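Local coordinates for S-locus protein 11 (Brassica rapa subsp. oleifera, PDB 5GYY) that probably acts as the pollen-borne peptide ligand of self-incompatibility, a defensin-like protein recognised by a receptor kinase on the stigma, at residues 46-49 and 50-54. Numbering follows the deposited sequence.
Sequences SPFR and TRYCD
The tight turn of the β-hairpin between strands 41-45 and 50-57 is closed by Pro47 and Thr50. Thr50 N donates to Pro47 O at 3.1 Å, a somewhat bent bond (142° at the hydrogen). Between them, Phe48 and Arg49 both have positive phi, in the left-handed region, as in turns of the I' or III' kind. Proline has no N-H to return a second bond to Thr50 O; that oxygen instead meets Ser46 CA at 3.1 Å in a CA-H...O contact.

The Thr50 side chain adds a second grip. With OG1 beside its own backbone N and anti to the carbonyl carbon (chi1 -60°), the hydroxyl reaches back 3.0 Å to Phe48 O, from well above the carbonyl plane, so the threonine holds two successive turn carbonyls. The same rotation carries Thr50 CG2 along the strand, where it lies 3.5 Å above one face of the Tyr52 ring, offset toward the rim.

Tyr52 also leans back toward the turn. Its CD2 packs against Pro47 CD at 3.8 Å, the two side chains crossing at about a right angle, while Pro47 O sits at the phenol's edge, 3.6 Å from Tyr52 CE2. Farther out, Tyr52 OH lies in the plane of the Phe48 ring, 3.7 Å from Phe48 CD2, but its hydrogen bond goes to the backbone of a neighbouring protein chain. Phe48 meets an aromatic side chain of that chain edge-to-face, so the hairpin tip forms part of an intermolecular interface, consistent with receptor recognition. Cys53 ties the strand to helix 23-35 through Cys27, part of the disulfide-braced helix-on-sheet fold of this defensin-like (DEFL) protein.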
loop_
_atom_site.group_PDB
_atom_site.type_symbol
_atom_site.label_atom_id
_atom_site.label_comp_id
_atom_site.label_asym_id
_atom_site.label_seq_id
_atom_site.Cartn_x
_atom_site.Cartn_y
_atom_site.Cartn_z
ATOM N N SER C 46 8.981 -2.312 9.711
ATOM C CA SER C 46 8.677 -2.622 8.321
ATOM C C SER C 46 7.296 -2.231 7.752
ATOM O O SER C 46 6.696 -3.009 7.003
ATOM C CB SER C 46 8.890 -4.125 8.123
ATOM O OG SER C 46 8.787 -4.438 6.767
ATOM N N PRO C 47 6.769 -1.048 8.109
ATOM C CA PRO C 47 5.500 -0.686 7.471
ATOM C C PRO C 47 5.728 -0.086 6.085
ATOM O O PRO C 47 6.882 0.131 5.689
ATOM C CB PRO C 47 4.968 0.400 8.400
ATOM C CG PRO C 47 6.192 1.101 8.815
ATOM C CD PRO C 47 7.232 0.019 9.008
ATOM N N PHE C 48 4.643 0.147 5.352
ATOM C CA PHE C 48 4.702 0.805 4.044
ATOM C C PHE C 48 5.634 0.101 3.041
ATOM O O PHE C 48 6.259 0.758 2.220
ATOM C CB PHE C 48 5.129 2.282 4.216
ATOM C CG PHE C 48 4.336 3.040 5.272
ATOM C CD1 PHE C 48 2.969 2.826 5.429
ATOM C CD2 PHE C 48 4.972 3.925 6.136
ATOM C CE1 PHE C 48 2.248 3.514 6.394
ATOM C CE2 PHE C 48 4.262 4.616 7.099
ATOM C CZ PHE C 48 2.901 4.415 7.233
ATOM N N ARG C 49 5.709 -1.226 3.101
ATOM C CA ARG C 49 6.577 -2.028 2.214
ATOM C C ARG C 49 8.052 -1.565 2.211
ATOM O O ARG C 49 8.768 -1.668 1.193
ATOM C CB ARG C 49 6.022 -2.065 0.776
ATOM C CG ARG C 49 6.497 -3.272 -0.033
ATOM C CD ARG C 49 6.092 -3.216 -1.511
ATOM N NE ARG C 49 6.774 -2.168 -2.277
ATOM C CZ ARG C 49 8.097 -2.043 -2.389
ATOM N NH1 ARG C 49 8.896 -2.896 -1.784
ATOM N NH2 ARG C 49 8.627 -1.056 -3.102
ATOM N N THR C 50 8.501 -1.086 3.369
ATOM C CA THR C 50 9.829 -0.494 3.530
ATOM C C THR C 50 10.485 -1.030 4.792
ATOM O O THR C 50 9.833 -1.160 5.803
ATOM C CB THR C 50 9.714 1.040 3.651
ATOM O OG1 THR C 50 9.106 1.551 2.460
ATOM C CG2 THR C 50 11.089 1.697 3.857
ATOM N N ARG C 51 11.758 -1.383 4.709
ATOM C CA ARG C 51 12.513 -1.772 5.885
ATOM C C ARG C 51 13.204 -0.525 6.443
ATOM O O ARG C 51 14.043 0.092 5.768
ATOM C CB ARG C 51 13.559 -2.830 5.541
ATOM C CG ARG C 51 14.185 -3.505 6.763
ATOM C CD ARG C 51 15.375 -4.358 6.386
ATOM N NE ARG C 51 16.411 -3.598 5.688
ATOM C CZ ARG C 51 17.482 -4.154 5.128
ATOM N NH1 ARG C 51 17.636 -5.474 5.158
ATOM N NH2 ARG C 51 18.390 -3.396 4.516
ATOM N N TYR C 52 12.856 -0.159 7.669
ATOM C CA TYR C 52 13.497 0.983 8.342
ATOM C C TYR C 52 14.547 0.480 9.293
ATOM O O TYR C 52 14.227 -0.201 10.268
ATOM C CB TYR C 52 12.476 1.838 9.106
ATOM C CG TYR C 52 11.449 2.501 8.205
ATOM C CD1 TYR C 52 11.588 3.834 7.825
ATOM C CD2 TYR C 52 10.343 1.791 7.734
ATOM C CE1 TYR C 52 10.655 4.444 7.000
ATOM C CE2 TYR C 52 9.399 2.388 6.917
ATOM C CZ TYR C 52 9.563 3.715 6.546
ATOM O OH TYR C 52 8.630 4.307 5.729
ATOM N N CYS C 53 15.809 0.751 8.984
ATOM C CA CYS C 53 16.867 0.471 9.959
ATOM C C CYS C 53 17.163 1.707 10.826
ATOM O O CYS C 53 17.436 2.793 10.306
ATOM C CB CYS C 53 18.147 0.003 9.274
ATOM S SG CYS C 53 17.960 -1.493 8.327
ATOM N N ASP C 54 17.073 1.536 12.144
ATOM C CA ASP C 54 17.448 2.577 13.106
ATOM C C ASP C 54 18.671 2.129 13.883
ATOM O O ASP C 54 18.568 1.291 14.777
ATOM C CB ASP C 54 16.301 2.863 14.079
ATOM C CG ASP C 54 15.290 3.840 13.516
ATOM O OD1 ASP C 54 15.683 4.714 12.709
ATOM O OD2 ASP C 54 14.097 3.721 13.851
#